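Local coordinates for luciferase-like monooxygenase (Streptomyces bottropensis, PDB 4US5), which probably acts as a flavin-dependent monooxygenase of the bacterial luciferase family, inserting oxygen from molecular oxygen into a substrate, at residues R42-E47 with W169-S174; V175-A180 with L186-A191; E92-L97 with I105-G110; V9-P14 with R320-S325. One frame throughout, in Å; residues are numbered along the deposited sequence.

Contact 1 of 4, residues R42-E47 with W169-S174. With NA (sodium ion), chain O; EPE (4-(2-hydroxyethyl)-1-piperazine ethanesulfonic acid), chain S.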
# COMPACT_ATOMS: atom_id res chain seq x y z
N ARG B 42 -7.41 -10.69 -14.96
CA ARG B 42 -7.09 -9.87 -13.78
C ARG B 42 -6.71 -10.75 -12.60
O ARG B 42 -7.07 -11.93 -12.53
CB ARG B 42 -8.24 -8.93 -13.39
CG ARG B 42 -9.50 -9.59 -12.82
CD ARG B 42 -10.72 -8.69 -12.90
NE ARG B 42 -11.24 -8.56 -14.27
CZ ARG B 42 -11.40 -7.41 -14.94
NH1 ARG B 42 -11.02 -6.24 -14.42
NH2 ARG B 42 -11.92 -7.43 -16.15
N PHE B 43 -6.00 -10.15 -11.66
CA PHE B 43 -5.54 -10.81 -10.46
C PHE B 43 -5.99 -9.91 -9.31
O PHE B 43 -5.52 -8.77 -9.18
CB PHE B 43 -4.03 -10.93 -10.48
CG PHE B 43 -3.47 -11.78 -9.34
CD1 PHE B 43 -3.29 -11.25 -8.07
CD2 PHE B 43 -3.16 -13.10 -9.55
CE1 PHE B 43 -2.80 -12.02 -7.05
CE2 PHE B 43 -2.65 -13.87 -8.53
CZ PHE B 43 -2.46 -13.32 -7.29
N TRP B 44 -6.93 -10.40 -8.51
CA TRP B 44 -7.41 -9.64 -7.39
C TRP B 44 -6.88 -10.17 -6.08
O TRP B 44 -6.76 -11.39 -5.90
CB TRP B 44 -8.93 -9.69 -7.37
CG TRP B 44 -9.60 -8.79 -8.32
CD1 TRP B 44 -9.02 -7.90 -9.18
CD2 TRP B 44 -11.00 -8.73 -8.57
NE1 TRP B 44 -9.97 -7.25 -9.91
CE2 TRP B 44 -11.21 -7.72 -9.54
CE3 TRP B 44 -12.11 -9.39 -8.04
CZ2 TRP B 44 -12.45 -7.41 -10.05
CZ3 TRP B 44 -13.37 -9.06 -8.53
CH2 TRP B 44 -13.53 -8.06 -9.49
N VAL B 45 -6.64 -9.27 -5.15
CA VAL B 45 -6.18 -9.63 -3.81
C VAL B 45 -7.29 -9.26 -2.81
O VAL B 45 -7.74 -8.10 -2.79
CB VAL B 45 -4.89 -8.89 -3.44
CG1 VAL B 45 -4.39 -9.29 -2.04
CG2 VAL B 45 -3.81 -9.16 -4.47
N ALA B 46 -7.68 -10.21 -1.96
CA ALA B 46 -8.77 -10.04 -0.99
C ALA B 46 -8.22 -9.48 0.33
O ALA B 46 -7.02 -9.51 0.57
CB ALA B 46 -9.51 -11.34 -0.78
N GLU B 47 -9.09 -8.90 1.13
CA GLU B 47 -8.72 -8.33 2.40
C GLU B 47 -9.30 -9.19 3.50
O GLU B 47 -10.53 -9.35 3.58
CB GLU B 47 -9.29 -6.92 2.49
CG GLU B 47 -9.05 -6.22 3.80
CD GLU B 47 -9.36 -4.73 3.76
OE1 GLU B 47 -9.37 -4.12 2.66
OE2 GLU B 47 -9.55 -4.14 4.85
N TRP B 169 -15.12 -1.82 -9.03
CA TRP B 169 -15.92 -3.03 -9.06
C TRP B 169 -16.59 -3.24 -7.71
O TRP B 169 -15.99 -2.95 -6.66
CB TRP B 169 -15.05 -4.28 -9.35
CG TRP B 169 -14.66 -4.45 -10.77
CD1 TRP B 169 -13.69 -3.74 -11.44
CD2 TRP B 169 -15.20 -5.38 -11.72
NE1 TRP B 169 -13.60 -4.16 -12.72
CE2 TRP B 169 -14.50 -5.18 -12.92
CE3 TRP B 169 -16.22 -6.32 -11.68
CZ2 TRP B 169 -14.78 -5.90 -14.06
CZ3 TRP B 169 -16.47 -7.06 -12.81
CH2 TRP B 169 -15.78 -6.83 -13.99
N LEU B 170 -17.80 -3.78 -7.72
CA LEU B 170 -18.46 -4.16 -6.47
C LEU B 170 -18.48 -5.67 -6.37
O LEU B 170 -18.91 -6.36 -7.31
CB LEU B 170 -19.88 -3.63 -6.41
CG LEU B 170 -20.63 -3.93 -5.12
CD1 LEU B 170 -19.86 -3.42 -3.91
CD2 LEU B 170 -22.02 -3.29 -5.14
N LEU B 171 -18.01 -6.16 -5.24
CA LEU B 171 -18.05 -7.58 -4.94
C LEU B 171 -19.18 -7.82 -4.00
O LEU B 171 -19.34 -7.09 -3.00
CB LEU B 171 -16.75 -8.05 -4.27
CG LEU B 171 -15.57 -8.27 -5.21
CD1 LEU B 171 -15.03 -6.94 -5.79
CD2 LEU B 171 -14.48 -9.00 -4.46
N GLY B 172 -19.96 -8.85 -4.27
CA GLY B 172 -21.07 -9.21 -3.35
C GLY B 172 -21.30 -10.69 -3.22
O GLY B 172 -20.78 -11.51 -4.02
N ALA B 173 -22.11 -11.05 -2.23
CA ALA B 173 -22.51 -12.42 -2.00
C ALA B 173 -23.96 -12.45 -1.50
O ALA B 173 -24.30 -13.22 -0.62
CB ALA B 173 -21.60 -13.03 -0.97
N SER B 174 -24.78 -11.61 -2.12
CA SER B 174 -26.17 -11.41 -1.73
C SER B 174 -26.95 -10.82 -2.89
O SER B 174 -26.40 -10.12 -3.73
CB SER B 174 -26.28 -10.49 -0.51
OG SER B 174 -25.94 -9.15 -0.82
NA NA O . -7.31 -2.07 2.63
N1 EPE S . -10.95 -0.11 -18.12
C2 EPE S . -10.85 1.32 -17.81
C3 EPE S . -10.83 2.13 -19.11
N4 EPE S . -9.68 1.64 -19.89
C5 EPE S . -9.21 0.25 -19.76
C6 EPE S . -10.35 -0.66 -19.34
C7 EPE S . -8.97 2.53 -20.83
C8 EPE S . -9.96 3.45 -21.53
O8 EPE S . -10.11 4.62 -20.74
C9 EPE S . -11.63 -0.96 -17.11
C10 EPE S . -11.47 -2.42 -17.48
S EPE S . -12.46 -3.40 -16.56
O1S EPE S . -13.80 -2.78 -16.48
O2S EPE S . -11.84 -3.59 -15.13
O3S EPE S . -12.56 -4.64 -17.36
O HOH W 1 -7.75 0.68 2.44
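Trp44 and Trp169 form a T-shaped pair, with the six-membered ring of Trp44 directed edge-on at the five-membered ring of Trp169. The ring centroids lie 5.2 Å apart and the planes are 71° to each other. The touching edge is CZ2 and CH2 of Trp44, and CZ2 comes within 3.8 Å of Trp169 CG. In both residues CG stands anti to the carbonyl carbon, which sends each indole toward the opposite strand, where they cross nearly at right angles.

Apolar contact continues one atom along the same rim, where Trp44 CZ3 rests 3.8 Å from Leu171 CD1. Arg42 CD lies over one face of the same indole, near its rim.

The polar contacts gather around a sulfonate, that of a HEPES molecule probably derived from the crystallisation liquor. Arg42 NH1 donates to its O2S (2.9 Å) and Arg42 NH2 to its O3S (3.1 Å). Trp169 NE1 reaches the same O2S at 3.0 Å, in the plane of the indole. Trp169 CZ2 lies over one face of the guanidinium, the two planes turned 54°, so they are not stacked. Arg42 also forms salt bridges with Glu309 and Asp106, and Asp106 accepts the NE1 of Trp44 as well.

Farther along the chain, Glu47 shares a sodium ion with Glu60. With strand axes 12.0 Å apart at closest approach and running at 60°, side chains meeting across the middle in this way are characteristic of the interior of a TIM barrel, here with an anion bound near the N-terminal ends of strands 42-45 and 167-172.

Contact 2 of 4, residues V175-A180 with L186-A191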
# COMPACT_ATOMS: atom_id res chain seq x y z
N VAL B 175 -28.26 -11.07 -2.90
CA VAL B 175 -29.13 -10.45 -3.90
C VAL B 175 -29.16 -8.93 -3.72
O VAL B 175 -29.15 -8.18 -4.70
CB VAL B 175 -30.57 -11.02 -3.85
CG1 VAL B 175 -31.48 -10.32 -4.86
CG2 VAL B 175 -30.54 -12.50 -4.15
N SER B 176 -29.12 -8.49 -2.48
CA SER B 176 -29.10 -7.07 -2.18
C SER B 176 -27.90 -6.34 -2.82
O SER B 176 -28.03 -5.25 -3.38
CB SER B 176 -29.14 -6.92 -0.65
OG SER B 176 -28.06 -6.22 -0.08
N SER B 177 -26.73 -6.97 -2.79
CA SER B 177 -25.54 -6.34 -3.39
C SER B 177 -25.69 -6.22 -4.89
O SER B 177 -25.22 -5.27 -5.49
CB SER B 177 -24.25 -7.15 -3.01
OG SER B 177 -24.32 -8.48 -3.50
N ALA B 178 -26.31 -7.23 -5.49
CA ALA B 178 -26.51 -7.26 -6.90
C ALA B 178 -27.47 -6.11 -7.33
O ALA B 178 -27.28 -5.50 -8.37
CB ALA B 178 -27.06 -8.62 -7.33
N GLU B 179 -28.49 -5.85 -6.50
CA GLU B 179 -29.41 -4.71 -6.70
C GLU B 179 -28.67 -3.40 -6.63
O GLU B 179 -28.89 -2.50 -7.44
CB GLU B 179 -30.54 -4.72 -5.65
CG GLU B 179 -31.58 -5.80 -5.91
CD GLU B 179 -32.50 -6.09 -4.72
OE1 GLU B 179 -32.33 -5.51 -3.62
OE2 GLU B 179 -33.41 -6.94 -4.89
N ALA B 180 -27.76 -3.28 -5.67
CA ALA B 180 -26.98 -2.06 -5.51
C ALA B 180 -26.04 -1.82 -6.69
O ALA B 180 -25.99 -0.73 -7.25
CB ALA B 180 -26.21 -2.08 -4.20
N LEU B 186 -22.50 -0.42 -11.77
CA LEU B 186 -21.14 -0.91 -11.54
C LEU B 186 -20.92 -2.30 -12.06
O LEU B 186 -21.82 -3.14 -11.97
CB LEU B 186 -20.85 -0.90 -10.05
CG LEU B 186 -20.66 0.48 -9.48
CD1 LEU B 186 -20.65 0.40 -7.97
CD2 LEU B 186 -19.39 1.13 -10.00
N PRO B 187 -19.68 -2.59 -12.51
CA PRO B 187 -19.28 -3.96 -12.73
C PRO B 187 -19.41 -4.72 -11.39
O PRO B 187 -19.22 -4.13 -10.34
CB PRO B 187 -17.82 -3.83 -13.17
CG PRO B 187 -17.68 -2.45 -13.69
CD PRO B 187 -18.61 -1.63 -12.87
N TYR B 188 -19.76 -6.01 -11.46
CA TYR B 188 -20.17 -6.75 -10.32
C TYR B 188 -19.56 -8.13 -10.33
O TYR B 188 -19.61 -8.80 -11.33
CB TYR B 188 -21.69 -6.88 -10.32
CG TYR B 188 -22.28 -7.61 -9.16
CD1 TYR B 188 -22.10 -7.17 -7.88
CD2 TYR B 188 -23.09 -8.75 -9.35
CE1 TYR B 188 -22.70 -7.82 -6.80
CE2 TYR B 188 -23.65 -9.43 -8.28
CZ TYR B 188 -23.48 -8.96 -7.01
OH TYR B 188 -24.06 -9.59 -5.95
N ALA B 189 -19.00 -8.54 -9.19
CA ALA B 189 -18.47 -9.88 -9.04
C ALA B 189 -19.19 -10.58 -7.91
O ALA B 189 -19.14 -10.13 -6.76
CB ALA B 189 -16.98 -9.82 -8.77
N TYR B 190 -19.88 -11.66 -8.23
CA TYR B 190 -20.64 -12.44 -7.24
C TYR B 190 -19.87 -13.63 -6.73
O TYR B 190 -19.44 -14.49 -7.51
CB TYR B 190 -21.97 -12.94 -7.82
CG TYR B 190 -22.87 -13.58 -6.78
CD1 TYR B 190 -23.71 -12.82 -6.01
CD2 TYR B 190 -22.87 -14.96 -6.58
CE1 TYR B 190 -24.54 -13.42 -5.05
CE2 TYR B 190 -23.68 -15.56 -5.63
CZ TYR B 190 -24.51 -14.76 -4.85
OH TYR B 190 -25.32 -15.34 -3.90
N ALA B 191 -19.78 -13.73 -5.41
CA ALA B 191 -19.12 -14.87 -4.77
C ALA B 191 -20.02 -16.10 -4.62
O ALA B 191 -20.56 -16.37 -3.54
CB ALA B 191 -18.55 -14.46 -3.40
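The phenol of Tyr188 donates a hydrogen bond to Ser177, OH to OG at 2.7 Å, with OG lying at the edge of the ring and in its plane. Ser177 OG is in turn bonded to the carbonyl oxygen of Ser174, the N-cap residue of the helix. Its chi1 of 61° places OG between the backbone N and the carbonyl carbon, where it can serve both neighbours. The backbone N of Ala178 also approaches Tyr188 OH, but the angle is too poor for a hydrogen bond.

Van der Waals contact comes from Ala178, which lies over one face of the tyrosine ring. Its CA sits 4.0 Å from the ring centroid and 30° off the normal, a CH-pi contact, and its CB is 3.6 Å from Tyr188 CZ. The extended first torsion of Tyr188, with CG opposite the backbone N, carries the ring from the strand up to the first turn of the helix. Tyr206, from helix 199-209, adds a further ring against Tyr188, the planes inclined at about 35°.

Strand 167-172, helix 175-184 and strand 188-191 make one beta-alpha-beta unit, and this contact ties its helix to its second strand. The chemistry implies a short hydrogen-bond chain in a buried interface: the phenol donates to the serine oxygen, the serine hydroxyl is bonded to the Ser174 carbonyl, and a polar ring end is thereby accommodated under the helix start.

Contact 3 of 4, residues E92-L97 with I105-G110; sequences EVFRTL and IDLGIG. With NA (sodium ion), chain N.
The ring of Phe94 is held between two leucines. Leu107 CD1 stands over the centre of one face, 3.5 Å from the centroid and only 4° off the normal, a nearly ideal CH-pi contact, while Leu97 CD1 covers the opposite face nearer the rim. At the edge, Phe94 CD2 meets Ile105 CG2 at 3.7 Å. The backbone oxygen of Asp106 approaches Phe94 CE2 obliquely at the same distance.

Phe94 takes a chi1 of -78°, which sets CG beside its own backbone N and swings the ring off the helix onto the strand. One turn on, Leu97 CB packs 3.9 Å from Ile105 CG1. A small residue such as alanine in place of Phe94 would probably open a gap between helix and strand, leaving Leu107 CD1 and Ile105 CG2 without the ring they pack on.

Helix 87-100 runs nearly antiparallel to strand 105-110, at 162°, as expected where a beta-alpha-beta crossover returns to the sheet. The helix reaches the dimer interface too: Glu92 OE2 is hydrogen-bonded to His49 of the second subunit, and Ile61 of that subunit packs on Leu97. Within the helix, the Glu92 carbonyl oxygen accepts Thr96 N and Thr96 OG1 from opposite faces of its plane, the hydroxyl at 2.8 Å.

The side chains that meet across the contact are all apolar; the Asp106 carbonyl oxygen merely borders the ring. The carboxylate of Asp106, whose CB points away from the helix, accepts Trp44 NE1 and forms salt bridges with Arg42 and Arg74, so its charge is met outside this interface.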
# COMPACT_ATOMS: atom_id res chain seq x y z
N GLU B 92 -7.02 8.00 -2.78
CA GLU B 92 -5.61 8.37 -2.86
C GLU B 92 -4.70 7.15 -3.08
O GLU B 92 -3.80 7.17 -3.91
CB GLU B 92 -5.15 9.05 -1.60
CG GLU B 92 -5.67 10.44 -1.40
CD GLU B 92 -5.20 11.05 -0.11
OE1 GLU B 92 -4.95 10.28 0.87
OE2 GLU B 92 -5.17 12.33 -0.04
N VAL B 93 -4.95 6.10 -2.32
CA VAL B 93 -4.16 4.87 -2.44
C VAL B 93 -4.24 4.34 -3.88
O VAL B 93 -3.23 4.00 -4.49
CB VAL B 93 -4.65 3.82 -1.42
CG1 VAL B 93 -4.13 2.42 -1.71
CG2 VAL B 93 -4.24 4.23 0.01
N PHE B 94 -5.45 4.26 -4.42
CA PHE B 94 -5.62 3.66 -5.70
C PHE B 94 -5.25 4.59 -6.84
O PHE B 94 -4.85 4.12 -7.89
CB PHE B 94 -6.99 2.99 -5.83
CG PHE B 94 -7.05 1.64 -5.12
CD1 PHE B 94 -7.09 1.58 -3.74
CD2 PHE B 94 -6.89 0.49 -5.82
CE1 PHE B 94 -7.07 0.37 -3.09
CE2 PHE B 94 -6.86 -0.74 -5.18
CZ PHE B 94 -6.92 -0.81 -3.81
N ARG B 95 -5.34 5.91 -6.62
CA ARG B 95 -4.75 6.85 -7.55
C ARG B 95 -3.22 6.71 -7.62
O ARG B 95 -2.63 6.89 -8.68
CB ARG B 95 -5.14 8.31 -7.21
CG ARG B 95 -6.61 8.66 -7.52
CD ARG B 95 -6.77 10.07 -8.04
NE ARG B 95 -6.23 10.02 -9.37
CZ ARG B 95 -6.92 9.69 -10.45
NH1 ARG B 95 -8.24 9.53 -10.42
NH2 ARG B 95 -6.28 9.55 -11.58
N THR B 96 -2.59 6.47 -6.48
CA THR B 96 -1.14 6.26 -6.44
C THR B 96 -0.79 4.99 -7.23
O THR B 96 0.10 5.00 -8.09
CB THR B 96 -0.63 6.18 -4.97
OG1 THR B 96 -1.05 7.36 -4.23
CG2 THR B 96 0.88 6.07 -4.94
N LEU B 97 -1.57 3.92 -7.06
CA LEU B 97 -1.37 2.71 -7.84
C LEU B 97 -1.53 2.98 -9.31
O LEU B 97 -0.72 2.53 -10.12
CB LEU B 97 -2.31 1.59 -7.36
CG LEU B 97 -1.97 0.96 -5.99
CD1 LEU B 97 -3.12 0.15 -5.46
CD2 LEU B 97 -0.74 0.09 -6.08
N ILE B 105 -5.24 -0.95 -12.97
CA ILE B 105 -5.63 -1.19 -11.57
C ILE B 105 -7.15 -1.28 -11.43
O ILE B 105 -7.90 -0.42 -11.92
CB ILE B 105 -5.08 -0.09 -10.63
CG1 ILE B 105 -3.57 -0.02 -10.70
CG2 ILE B 105 -5.57 -0.28 -9.21
CD1 ILE B 105 -2.81 -1.29 -10.35
N ASP B 106 -7.59 -2.34 -10.75
CA ASP B 106 -8.98 -2.50 -10.35
C ASP B 106 -9.12 -2.15 -8.86
O ASP B 106 -8.38 -2.64 -8.02
CB ASP B 106 -9.42 -3.97 -10.52
CG ASP B 106 -9.50 -4.40 -11.94
OD1 ASP B 106 -9.61 -3.51 -12.85
OD2 ASP B 106 -9.50 -5.63 -12.19
N LEU B 107 -10.13 -1.35 -8.54
CA LEU B 107 -10.53 -1.12 -7.20
C LEU B 107 -11.85 -1.85 -6.92
O LEU B 107 -12.94 -1.27 -7.06
CB LEU B 107 -10.67 0.38 -6.95
CG LEU B 107 -11.14 0.88 -5.59
CD1 LEU B 107 -10.50 0.13 -4.43
CD2 LEU B 107 -10.85 2.37 -5.46
N GLY B 108 -11.74 -3.12 -6.58
CA GLY B 108 -12.87 -3.90 -6.12
C GLY B 108 -13.17 -3.60 -4.66
O GLY B 108 -12.24 -3.51 -3.84
N ILE B 109 -14.44 -3.41 -4.36
CA ILE B 109 -14.93 -3.01 -3.03
C ILE B 109 -15.81 -4.12 -2.53
O ILE B 109 -16.67 -4.59 -3.26
CB ILE B 109 -15.78 -1.73 -3.14
CG1 ILE B 109 -14.94 -0.57 -3.64
CG2 ILE B 109 -16.44 -1.40 -1.81
CD1 ILE B 109 -13.74 -0.25 -2.80
N GLY B 110 -15.58 -4.55 -1.30
CA GLY B 110 -16.35 -5.61 -0.69
C GLY B 110 -16.92 -5.23 0.67
O GLY B 110 -16.51 -4.24 1.27
NA NA N . -16.86 -2.79 3.51

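Contact 4 of 4, residues V9-P14 with R320-S325; sequences VVEQAP and RDRLRS. With NA (sodium ion), chain R; NA (sodium ion), chain L.
Arg322 reaches from the C-terminal helix to Glu11 by stretching out: CG is anti to its backbone N and the chain stays extended as far as NE, so the guanidinium ends up far from the helix axis. Glu11 starts likewise, CG anti, but bends at chi2 (68°), turning its carboxylate toward the arginine.

The two charges meet in an end-on, two-pronged salt bridge. Arg322 NH2 to Glu11 OE1 is the shorter arm, at 2.7 Å and almost straight (177°), and it leaves in the guanidinium plane; Arg322 NH1 meets Glu11 OE2 on its syn side at 3.1 Å. The planes of the two groups are twisted by 46°, so NH2 comes to OE1 from above the carboxylate. Ala13 N reaches that oxygen from the opposite face at 2.8 Å, tying the loop after the strand to the same acid.

OE2 has other partners: Ser28 OG, and a modelled sodium ion 2.8 Å from this oxygen, which Ser24 also binds. A second modelled sodium is bound by Gln12 OE1 (2.6 Å) and Val10 O. Both lie unusually close to the guanidinium nitrogens for a cation, which makes their assignment as sodium doubtful. Ser314 receives Arg322 NE on its hydroxyl and Gln12 NE2 on its carbonyl.

With a leucine in place of Glu11, the buried guanidinium would probably lose its carboxylate mate and the Ala13 amide its acceptor. Glu11 thus gathers ionic and neutral donors on one carboxylate, and the chemistry implies an electrostatic link between the end of the first strand, 6-11, and the last helix, 319-332.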
# COMPACT_ATOMS: atom_id res chain seq x y z
N VAL B 9 -8.05 -14.43 -11.44
CA VAL B 9 -7.60 -15.03 -10.16
C VAL B 9 -8.05 -14.10 -9.03
O VAL B 9 -7.93 -12.89 -9.15
CB VAL B 9 -6.07 -15.20 -10.06
CG1 VAL B 9 -5.68 -15.81 -8.75
CG2 VAL B 9 -5.51 -15.99 -11.23
N VAL B 10 -8.64 -14.68 -7.99
CA VAL B 10 -8.94 -13.99 -6.75
C VAL B 10 -8.15 -14.68 -5.66
O VAL B 10 -8.33 -15.89 -5.42
CB VAL B 10 -10.47 -13.98 -6.46
CG1 VAL B 10 -10.78 -13.24 -5.18
CG2 VAL B 10 -11.22 -13.35 -7.63
N GLU B 11 -7.25 -13.93 -5.03
CA GLU B 11 -6.25 -14.46 -4.15
C GLU B 11 -6.48 -13.93 -2.73
O GLU B 11 -6.31 -12.75 -2.46
CB GLU B 11 -4.86 -14.04 -4.66
CG GLU B 11 -3.70 -14.20 -3.65
CD GLU B 11 -3.39 -15.65 -3.31
OE1 GLU B 11 -4.29 -16.40 -2.87
OE2 GLU B 11 -2.22 -16.05 -3.49
N GLN B 12 -6.83 -14.83 -1.82
CA GLN B 12 -6.94 -14.48 -0.41
C GLN B 12 -5.66 -14.82 0.39
O GLN B 12 -5.53 -14.46 1.54
CB GLN B 12 -8.19 -15.13 0.19
CG GLN B 12 -8.06 -16.58 0.57
CD GLN B 12 -8.06 -17.56 -0.59
OE1 GLN B 12 -7.61 -17.27 -1.71
NE2 GLN B 12 -8.43 -18.79 -0.29
N ALA B 13 -4.70 -15.44 -0.30
CA ALA B 13 -3.39 -15.76 0.30
C ALA B 13 -3.51 -16.64 1.55
O ALA B 13 -3.12 -16.24 2.65
CB ALA B 13 -2.61 -14.51 0.58
N PRO B 14 -4.03 -17.85 1.36
CA PRO B 14 -4.16 -18.71 2.53
C PRO B 14 -2.80 -19.08 3.11
O PRO B 14 -1.81 -19.14 2.41
CB PRO B 14 -4.91 -19.93 1.98
CG PRO B 14 -4.87 -19.82 0.52
CD PRO B 14 -4.46 -18.48 0.11
N ARG B 320 2.57 -26.50 -5.48
CA ARG B 320 2.75 -27.23 -6.73
C ARG B 320 1.40 -27.73 -7.27
O ARG B 320 1.15 -27.70 -8.48
CB ARG B 320 3.70 -28.43 -6.55
CG ARG B 320 5.12 -28.06 -6.10
CD ARG B 320 5.90 -29.20 -5.47
NE ARG B 320 5.45 -29.50 -4.12
CZ ARG B 320 6.01 -30.40 -3.29
NH1 ARG B 320 7.08 -31.08 -3.67
NH2 ARG B 320 5.50 -30.59 -2.09
N ASP B 321 0.55 -28.20 -6.38
CA ASP B 321 -0.81 -28.59 -6.74
C ASP B 321 -1.61 -27.35 -7.21
O ASP B 321 -2.44 -27.43 -8.12
CB ASP B 321 -1.52 -29.24 -5.55
CG ASP B 321 -0.98 -30.62 -5.22
OD1 ASP B 321 -0.30 -31.22 -6.10
OD2 ASP B 321 -1.24 -31.09 -4.10
N ARG B 322 -1.41 -26.23 -6.55
CA ARG B 322 -2.16 -25.05 -6.86
C ARG B 322 -1.82 -24.50 -8.23
O ARG B 322 -2.70 -24.18 -9.01
CB ARG B 322 -1.90 -23.99 -5.80
CG ARG B 322 -2.83 -22.80 -5.92
CD ARG B 322 -2.36 -21.64 -5.07
NE ARG B 322 -3.47 -20.73 -4.84
CZ ARG B 322 -3.34 -19.53 -4.27
NH1 ARG B 322 -2.16 -19.09 -3.88
NH2 ARG B 322 -4.42 -18.79 -4.08
N LEU B 323 -0.53 -24.34 -8.52
CA LEU B 323 -0.11 -23.87 -9.82
C LEU B 323 -0.62 -24.79 -10.94
O LEU B 323 -1.12 -24.31 -11.96
CB LEU B 323 1.43 -23.74 -9.88
CG LEU B 323 2.02 -22.69 -8.97
CD1 LEU B 323 3.52 -22.71 -9.01
CD2 LEU B 323 1.51 -21.29 -9.29
N ARG B 324 -0.58 -26.09 -10.68
CA ARG B 324 -1.13 -27.07 -11.63
C ARG B 324 -2.59 -26.80 -11.94
O ARG B 324 -3.01 -26.86 -13.11
CB ARG B 324 -0.96 -28.55 -11.15
CG ARG B 324 0.34 -29.20 -11.64
CD ARG B 324 0.46 -30.69 -11.36
NE ARG B 324 0.55 -30.97 -9.94
CZ ARG B 324 1.70 -31.02 -9.25
NH1 ARG B 324 2.87 -30.85 -9.86
NH2 ARG B 324 1.67 -31.29 -7.96
N SER B 325 -3.37 -26.56 -10.90
CA SER B 325 -4.80 -26.29 -11.06
C SER B 325 -5.03 -25.13 -12.00
O SER B 325 -5.79 -25.23 -12.97
CB SER B 325 -5.48 -26.08 -9.68
OG SER B 325 -6.89 -25.90 -9.82
NA NA R . -7.34 -18.03 -4.16
NA NA L . -0.73 -17.36 -1.50
O HOH W 2 -1.04 -19.89 -0.08

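Overall arrangement
All four contacts reach one parallel sheet, closed into the TIM barrel of the luciferase-like family. Contact 1 lies at its heart, about 4 Å from the centre of the chain, with the centres of contacts 2, 3 and 4 about 10, 12 and 16 Å from it. Contacts 3 and 2 follow one another along the sequence, each joining a helix to the strand after it; contact 1 spans contact 3 and ends just before contact 2, whereas contact 4 encloses all of them by pairing the first strand with the last helix. Strand 105-110 neighbours 167-172, which neighbours 188-191, and 6-11 adjoins 42-45. Interior, outer helical layer and chain ends are thus tied to a common barrel.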